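Local atomic coordinates of putative thioesterase (Novosphingobium aromaticivorans, PDB entry 3CJY), a protein that probably hydrolyses acyl-CoA thioesters, being built from two hot-dog domains of the acyl-CoA thioesterase family, and binds a calcium ion. Residues S60-S65 against V100-I105; C133-A138 against V151-G156; A174-A179 against G213-G218. One frame throughout, in Å; residues are numbered along the deposited sequence. Where two conformers were deposited one is given.

Contact 1 (S60-S65 against V100-I105); sequences SLQFVS and VFHSGI
Residues Ser60-Phe63 and Val100-Ile105 run antiparallel as neighbouring strands, their axes 4.6 Å apart at the closest approach. Ser60 pairs with Gly104 and Gln62 with His102 as hydrogen-bonded pairs, each joined by two N-H...O bonds; Gln62 N to His102 O, at 2.9 Å, is nearly straight. Leu61-Ser103 lies between them and Phe63-Phe101 follows, both non-hydrogen-bonded pairs. Beyond Phe63, Val64 N (2.8 Å) and Ser65 N (3.2 Å) both donate to Val100 O from the same face of its carbonyl plane. Val100 and Phe101 form a classic beta bulge opposite Gly93.

On the face carrying Leu61, branched leucine suits an aromatic neighbour. CG lies anti to the backbone N (chi1 -180°), and the two methyls divide their work: CD1 sits over one face of the Phe101 ring, 4.0 Å from its centroid, while CD2 meets Phe101 CB and lies over one face of the Phe63 ring, toward its rim. Met41 and Ala44 of helix 37-52 pack on Leu61, and Leu73 and Leu75 of strand 72-79 on Phe101. On the other face Gln62 bends at chi2, and its CG rests 3.5 Å from His102 CE1; its OE1 turns to Gln58 NE2 of the second subunit. Val64 CG2 comes to the imidazole edge. One sheet face against the long helix and the other toward a partner subunit is the hot-dog arrangement, here in the N-terminal domain.

Contact 2 (C133-A138 against V151-G156); sequences CTTLPA and VREAGG
Cys133 holds SG anti to its own N (chi1 171°), and Glu153 folds back at chi2 (-73°), which carries its carboxylate alongside the cysteine: Cys133 SG and Glu153 OE2 are 3.2 Å apart. The two residues join the loop that precedes strand 149-153 to that strand, within the C-terminal hot-dog domain. The loop adds no regular strand. Cys133 N to Val151 O (2.9 Å), with the donor above the carbonyl plane, is the backbone bond between the two segments; Pro131, just before, makes another with Glu153.

A small apolar patch accompanies this bond. Cys133 CB touches Val151 CG1 at 3.6 Å, and Leu136 CD1 meets the other valine methyl, CG2, tip to tip at 4.2 Å. A beta-branched valine suits the place because its two methyls serve two loop residues at once, while Leu166 and Leu168 of strand 163-170 also pack on it. Ile190 of helix 188-196 lies against Leu136.

The polar side is organised by Glu153, whose chain is long enough to reach the loop. Its OE2 forms a salt bridge with Arg194 of helix 188-196, which would be expected to stabilise the negative charge. Within the loop, Thr135 N makes a weak bond to Cys133 SG, the sulfur lying beside its own carbonyl carbon and near the chain that follows. A water completes the group: it accepts from Thr134 N (2.9 Å), bonds to Thr135 OG1 and donates to Glu153 OE2 at 2.6 Å.

Contact 3 (A174-A179 against G213-G218); sequences APLDAA and GAAAPG
Backbone hydrogen bonds between Leu176 and Ala215 form the polar centre of this contact, a single antiparallel bridge between two segments running in nearly opposite directions. It joins the entrance of helix 178-185 to the loop between strands 203-211 and 220-230. Ala215 N gives the better bond, 3.0 Å to Leu176 O with an N-H...O angle of 158°, although it stands above the carbonyl plane. The return bond from Leu176 N to Ala215 O is weak, being bent to 125°. The bend goes with a backbone that turns here: Leu176 is the centre of an inverse gamma turn, in which Asp177 N makes a weak bond back to Pro175 O.

Van der Waals contacts surround the bridge. Leu176 places CG anti to its carbonyl carbon (chi1 -73°), which lays the side chain along the second loop. Between carbons, Leu176 CB meets Ala215 CB at 3.9 Å, and Leu248 of strand 247-256 packs on both residues. Toward the other end Pro175 and Pro217 lie together, Pro217 CG and CD resting near Pro175 CA. Rigid rings suit two extended loop segments, and a proline nitrogen has no N-H to leave without a partner. Other carbons rest on carbonyl oxygens: Leu176 CD1 lies 3.8 Å from Ala216 O and 3.9 Å from Gly218 O, and Pro217 CB 3.6 Å from Ala174 O. The small methyl of Ala214 lets the chains come close, with its CB 3.4 Å from Leu176 O.

Outside the contact proper, Asp177 at the N-cap of helix 178-185 accepts from Ser180 N through OD1, a short carboxylate well matched to the first-turn N-H groups that have no helical carbonyl to bond to.

With no charged pair across it, the junction depends on backbone pairing and close packing.

How the contacts relate
The three contacts follow one another along the chain without overlapping. Contact 1 belongs to the N-terminal hot-dog domain, whereas contacts 2 and 3 both lie in the C-terminal one, on the opposite side of the chain's centre from contact 1. None touches another: centres of contacts 1 and 2 are 28 Å apart, those of 2 and 3 21 Å. Contacts 1 and 3 come nearest, with about 9 Å between closest atoms. Strand 203-211 connects them, pairing with strand 56-63 of contact 1 and leading into the 213-218 loop. Contact 1 is nearest the calcium site, the side chains of Ser103 and the calcium-binding Thr51 being about 11 Å apart.

Contact 1 (S60-S65 against V100-I105)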
loop_
_atom_site.group_PDB
_atom_site.type_symbol
_atom_site.label_atom_id
_atom_site.label_comp_id
_atom_site.label_asym_id
_atom_site.label_seq_id
_atom_site.Cartn_x
_atom_site.Cartn_y
_atom_site.Cartn_z
ATOM N N SER A 60 0.716 -6.909 -1.838
ATOM C CA SER A 60 0.805 -6.501 -0.439
ATOM C C SER A 60 1.085 -7.725 0.372
ATOM O O SER A 60 0.523 -8.785 0.108
ATOM C CB SER A 60 -0.474 -5.819 0.065
ATOM O OG SER A 60 -0.727 -4.611 -0.665
ATOM N N LEU A 61 1.963 -7.580 1.359
ATOM C CA LEU A 61 2.347 -8.721 2.208
ATOM C C LEU A 61 2.356 -8.269 3.658
ATOM O O LEU A 61 2.876 -7.190 3.960
ATOM C CB LEU A 61 3.719 -9.208 1.753
ATOM C CG LEU A 61 4.466 -10.389 2.390
ATOM C CD1 LEU A 61 5.467 -10.941 1.412
ATOM C CD2 LEU A 61 5.155 -9.956 3.686
ATOM N N GLN A 62 1.742 -9.088 4.512
ATOM C CA GLN A 62 1.653 -8.836 5.959
ATOM C C GLN A 62 2.606 -9.752 6.666
ATOM O O GLN A 62 2.613 -10.941 6.399
ATOM C CB GLN A 62 0.232 -9.124 6.491
ATOM C CG GLN A 62 -0.851 -8.567 5.606
ATOM C CD GLN A 62 -0.805 -7.033 5.508
ATOM O OE1 GLN A 62 -0.739 -6.341 6.541
ATOM N NE2 GLN A 62 -0.865 -6.493 4.261
ATOM N N PHE A 63 3.464 -9.198 7.519
ATOM C CA PHE A 63 4.433 -10.008 8.262
ATOM C C PHE A 63 3.812 -10.463 9.572
ATOM O O PHE A 63 3.391 -9.631 10.391
ATOM C CB PHE A 63 5.724 -9.240 8.561
ATOM C CG PHE A 63 6.504 -8.833 7.330
ATOM C CD1 PHE A 63 7.163 -9.799 6.575
ATOM C CD2 PHE A 63 6.578 -7.517 6.947
ATOM C CE1 PHE A 63 7.874 -9.456 5.453
ATOM C CE2 PHE A 63 7.292 -7.160 5.826
ATOM C CZ PHE A 63 7.933 -8.122 5.081
ATOM N N VAL A 64 3.800 -11.771 9.775
ATOM C CA VAL A 64 3.183 -12.387 10.933
ATOM C C VAL A 64 4.219 -12.770 11.955
ATOM O O VAL A 64 4.028 -12.587 13.150
ATOM C CB VAL A 64 2.357 -13.610 10.507
ATOM C CG1 VAL A 64 1.731 -14.314 11.740
ATOM C CG2 VAL A 64 1.270 -13.215 9.467
ATOM N N SER A 65 5.334 -13.289 11.455
ATOM C CA SER A 65 6.444 -13.742 12.297
ATOM C C SER A 65 7.762 -13.697 11.537
ATOM O O SER A 65 7.790 -13.587 10.312
ATOM C CB SER A 65 6.190 -15.161 12.791
ATOM O OG SER A 65 7.233 -15.602 13.636
ATOM N N VAL A 100 4.568 -17.172 8.597
ATOM C CA VAL A 100 5.488 -16.040 8.749
ATOM C C VAL A 100 5.022 -14.817 7.946
ATOM O O VAL A 100 5.295 -13.676 8.300
ATOM C CB VAL A 100 6.958 -16.419 8.465
ATOM C CG1 VAL A 100 7.434 -17.443 9.492
ATOM C CG2 VAL A 100 7.165 -16.923 7.055
ATOM N N PHE A 101 4.260 -15.060 6.889
ATOM C CA PHE A 101 3.657 -13.978 6.098
ATOM C C PHE A 101 2.557 -14.493 5.186
ATOM O O PHE A 101 2.491 -15.659 4.900
ATOM C CB PHE A 101 4.706 -13.128 5.294
ATOM C CG PHE A 101 5.390 -13.859 4.160
ATOM C CD1 PHE A 101 4.727 -14.143 2.989
ATOM C CD2 PHE A 101 6.714 -14.205 4.256
ATOM C CE1 PHE A 101 5.369 -14.808 1.963
ATOM C CE2 PHE A 101 7.342 -14.898 3.245
ATOM C CZ PHE A 101 6.667 -15.177 2.102
ATOM N N HIS A 102 1.656 -13.589 4.811
ATOM C CA HIS A 102 0.634 -13.867 3.810
ATOM C C HIS A 102 0.529 -12.638 2.921
ATOM O O HIS A 102 0.781 -11.500 3.335
ATOM C CB HIS A 102 -0.706 -14.286 4.402
ATOM C CG HIS A 102 -1.407 -13.180 5.130
ATOM N ND1 HIS A 102 -2.350 -12.370 4.516
ATOM C CD2 HIS A 102 -1.321 -12.761 6.414
ATOM C CE1 HIS A 102 -2.787 -11.482 5.398
ATOM N NE2 HIS A 102 -2.185 -11.700 6.553
ATOM N N SER A 103 0.116 -12.859 1.683
ATOM C CA SER A 103 0.079 -11.784 0.695
ATOM C C SER A 103 -1.001 -11.945 -0.344
ATOM O O SER A 103 -1.500 -13.027 -0.593
ATOM C CB SER A 103 1.418 -11.703 -0.019
ATOM O OG SER A 103 1.618 -12.898 -0.707
ATOM N N GLY A 104 -1.306 -10.814 -0.949
ATOM C CA GLY A 104 -2.255 -10.707 -2.063
ATOM C C GLY A 104 -1.559 -9.980 -3.192
ATOM O O GLY A 104 -0.953 -8.937 -2.995
ATOM N N ILE A 105 -1.609 -10.567 -4.360
ATOM C CA ILE A 105 -0.901 -10.106 -5.545
ATOM C C ILE A 105 -1.792 -10.111 -6.792
ATOM O O ILE A 105 -2.579 -11.048 -7.014
ATOM C CB ILE A 105 0.311 -11.056 -5.810
ATOM C CG1 ILE A 105 1.241 -11.103 -4.581
ATOM C CG2 ILE A 105 1.096 -10.629 -7.073
ATOM C CD1 ILE A 105 2.327 -12.106 -4.650
#

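Contact 2 (C133-A138 against V151-G156)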
loop_
_atom_site.group_PDB
_atom_site.type_symbol
_atom_site.label_atom_id
_atom_site.label_comp_id
_atom_site.label_asym_id
_atom_site.label_seq_id
_atom_site.Cartn_x
_atom_site.Cartn_y
_atom_site.Cartn_z
ATOM N N CYS A 133 27.319 6.020 1.178
ATOM C CA CYS A 133 26.607 6.090 2.424
ATOM C C CYS A 133 27.454 5.354 3.452
ATOM O O CYS A 133 27.718 4.170 3.286
ATOM C CB CYS A 133 25.254 5.411 2.273
ATOM S SG CYS A 133 24.482 5.260 3.883
ATOM N N THR A 134 27.920 6.077 4.468
ATOM C CA THR A 134 28.798 5.490 5.510
ATOM C C THR A 134 28.047 5.291 6.839
ATOM O O THR A 134 28.634 4.911 7.857
ATOM C CB THR A 134 30.036 6.360 5.698
ATOM O OG1 THR A 134 29.642 7.690 6.035
ATOM C CG2 THR A 134 30.855 6.410 4.379
ATOM N N THR A 135 26.741 5.487 6.792
ATOM C CA THR A 135 25.899 5.438 7.984
ATOM C C THR A 135 24.809 4.379 7.977
ATOM O O THR A 135 23.762 4.538 8.598
ATOM C CB THR A 135 25.281 6.842 8.212
ATOM O OG1 THR A 135 24.521 7.261 7.073
ATOM C CG2 THR A 135 26.352 7.878 8.437
ATOM N N LEU A 136 25.020 3.286 7.270
ATOM C CA LEU A 136 24.025 2.224 7.267
ATOM C C LEU A 136 23.987 1.608 8.673
ATOM O O LEU A 136 24.964 1.596 9.392
ATOM C CB LEU A 136 24.331 1.138 6.236
ATOM C CG LEU A 136 24.187 1.554 4.766
ATOM C CD1 LEU A 136 24.734 0.437 3.877
ATOM C CD2 LEU A 136 22.763 1.875 4.425
ATOM N N PRO A 137 22.858 1.046 9.052
ATOM C CA PRO A 137 22.859 0.493 10.386
ATOM C C PRO A 137 23.780 -0.709 10.537
ATOM O O PRO A 137 23.999 -1.467 9.599
ATOM C CB PRO A 137 21.412 0.061 10.568
ATOM C CG PRO A 137 20.927 -0.125 9.241
ATOM C CD PRO A 137 21.588 0.845 8.364
ATOM N N ALA A 138 24.345 -0.852 11.723
ATOM C CA ALA A 138 25.203 -2.005 12.013
ATOM C C ALA A 138 24.394 -3.280 11.810
ATOM O O ALA A 138 23.234 -3.347 12.158
ATOM C CB ALA A 138 25.730 -1.937 13.433
ATOM N N VAL A 151 25.539 1.644 -1.970
ATOM C CA VAL A 151 24.643 2.740 -1.564
ATOM C C VAL A 151 25.318 4.077 -1.540
ATOM O O VAL A 151 26.386 4.238 -0.938
ATOM C CB VAL A 151 24.042 2.448 -0.144
ATOM C CG1 VAL A 151 23.024 3.471 0.288
ATOM C CG2 VAL A 151 23.435 1.029 -0.042
ATOM N N ARG A 152 24.713 5.032 -2.221
ATOM C CA ARG A 152 25.205 6.385 -2.206
ATOM C C ARG A 152 24.121 7.367 -1.753
ATOM O O ARG A 152 22.919 7.140 -1.930
ATOM C CB ARG A 152 25.712 6.761 -3.571
ATOM C CG ARG A 152 26.883 5.873 -3.992
ATOM C CD ARG A 152 27.417 6.269 -5.350
ATOM N NE ARG A 152 28.479 5.342 -5.782
ATOM C CZ ARG A 152 29.033 5.387 -6.979
ATOM N NH1 ARG A 152 28.701 6.330 -7.835
ATOM N NH2 ARG A 152 29.934 4.490 -7.319
ATOM N N GLU A 153 24.574 8.466 -1.165
ATOM C CA GLU A 153 23.650 9.506 -0.654
ATOM C C GLU A 153 23.207 10.425 -1.779
ATOM O O GLU A 153 24.035 11.128 -2.355
ATOM C CB GLU A 153 24.335 10.382 0.385
ATOM C CG GLU A 153 24.861 9.687 1.595
ATOM C CD GLU A 153 23.778 9.213 2.567
ATOM O OE1 GLU A 153 22.600 9.601 2.378
ATOM O OE2 GLU A 153 24.124 8.471 3.538
ATOM N N ALA A 154 21.902 10.476 -2.061
ATOM C CA ALA A 154 21.407 11.320 -3.150
ATOM C C ALA A 154 20.673 12.572 -2.657
ATOM O O ALA A 154 20.233 13.382 -3.464
ATOM C CB ALA A 154 20.462 10.505 -4.059
ATOM N N GLY A 155 20.552 12.731 -1.346
ATOM C CA GLY A 155 19.689 13.776 -0.797
ATOM C C GLY A 155 20.230 15.191 -0.707
ATOM O O GLY A 155 19.463 16.183 -0.575
ATOM N N GLY A 156 21.549 15.305 -0.782
ATOM C CA GLY A 156 22.172 16.617 -0.701
ATOM C C GLY A 156 22.127 17.155 0.717
ATOM O O GLY A 156 21.565 16.525 1.627
HETATM O O HOH W 1 26.254 8.384 5.001
#

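Contact 3 (A174-A179 against G213-G218)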
loop_
_atom_site.group_PDB
_atom_site.type_symbol
_atom_site.label_atom_id
_atom_site.label_comp_id
_atom_site.label_asym_id
_atom_site.label_seq_id
_atom_site.Cartn_x
_atom_site.Cartn_y
_atom_site.Cartn_z
ATOM N N ALA A 174 22.340 -7.669 -11.329
ATOM C CA ALA A 174 21.018 -8.119 -11.741
ATOM C C ALA A 174 20.185 -6.968 -12.311
ATOM O O ALA A 174 20.373 -5.813 -11.943
ATOM C CB ALA A 174 20.247 -8.779 -10.594
ATOM N N PRO A 175 19.271 -7.268 -13.240
ATOM C CA PRO A 175 18.420 -6.174 -13.702
ATOM C C PRO A 175 17.472 -5.688 -12.616
ATOM O O PRO A 175 17.262 -6.347 -11.590
ATOM C CB PRO A 175 17.581 -6.804 -14.793
ATOM C CG PRO A 175 17.470 -8.182 -14.402
ATOM C CD PRO A 175 18.809 -8.569 -13.761
ATOM N N LEU A 176 16.930 -4.511 -12.873
ATOM C CA LEU A 176 15.968 -3.848 -12.002
ATOM C C LEU A 176 14.583 -4.426 -12.290
ATOM O O LEU A 176 13.688 -3.790 -12.801
ATOM C CB LEU A 176 16.017 -2.357 -12.170
ATOM C CG LEU A 176 17.260 -1.754 -11.537
ATOM C CD1 LEU A 176 17.338 -0.297 -12.004
ATOM C CD2 LEU A 176 17.250 -1.841 -10.032
ATOM N N ASP A 177 14.487 -5.710 -12.015
ATOM C CA ASP A 177 13.249 -6.459 -12.163
ATOM C C ASP A 177 12.363 -6.353 -10.915
ATOM O O ASP A 177 12.706 -5.653 -9.947
ATOM C CB ASP A 177 13.508 -7.930 -12.549
ATOM C CG ASP A 177 14.311 -8.701 -11.508
ATOM O OD1 ASP A 177 14.609 -8.193 -10.403
ATOM O OD2 ASP A 177 14.691 -9.838 -11.818
ATOM N N ALA A 178 11.249 -7.098 -10.902
ATOM C CA ALA A 178 10.277 -7.016 -9.810
ATOM C C ALA A 178 10.929 -7.373 -8.448
ATOM O O ALA A 178 10.692 -6.685 -7.427
ATOM C CB ALA A 178 9.102 -7.878 -10.106
ATOM N N ALA A 179 11.799 -8.379 -8.487
ATOM C CA ALA A 179 12.504 -8.858 -7.279
ATOM C C ALA A 179 13.394 -7.749 -6.724
ATOM O O ALA A 179 13.324 -7.392 -5.527
ATOM C CB ALA A 179 13.308 -10.095 -7.554
ATOM N N GLY A 213 6.991 -0.530 -14.285
ATOM C CA GLY A 213 7.910 -1.062 -15.278
ATOM C C GLY A 213 9.236 -1.455 -14.701
ATOM O O GLY A 213 9.569 -1.079 -13.605
ATOM N N ALA A 214 9.955 -2.266 -15.443
ATOM C CA ALA A 214 11.240 -2.767 -14.993
ATOM C C ALA A 214 12.294 -2.062 -15.776
ATOM O O ALA A 214 12.016 -1.291 -16.711
ATOM C CB ALA A 214 11.352 -4.253 -15.203
ATOM N N ALA A 215 13.527 -2.372 -15.446
ATOM C CA ALA A 215 14.650 -1.762 -16.145
ATOM C C ALA A 215 15.816 -2.709 -16.185
ATOM O O ALA A 215 15.882 -3.715 -15.441
ATOM C CB ALA A 215 15.070 -0.457 -15.425
ATOM N N ALA A 216 16.735 -2.389 -17.075
ATOM C CA ALA A 216 17.984 -3.115 -17.229
ATOM C C ALA A 216 18.831 -2.863 -15.966
ATOM O O ALA A 216 18.529 -1.976 -15.157
ATOM C CB ALA A 216 18.726 -2.593 -18.489
ATOM N N PRO A 217 19.926 -3.617 -15.796
ATOM C CA PRO A 217 20.806 -3.362 -14.642
ATOM C C PRO A 217 21.293 -1.924 -14.559
ATOM O O PRO A 217 21.551 -1.260 -15.562
ATOM C CB PRO A 217 21.986 -4.342 -14.860
ATOM C CG PRO A 217 21.423 -5.410 -15.782
ATOM C CD PRO A 217 20.419 -4.697 -16.636
ATOM N N GLY A 218 21.413 -1.470 -13.317
ATOM C CA GLY A 218 21.912 -0.158 -13.027
ATOM C C GLY A 218 21.477 0.411 -11.703
ATOM O O GLY A 218 21.013 -0.295 -10.830
#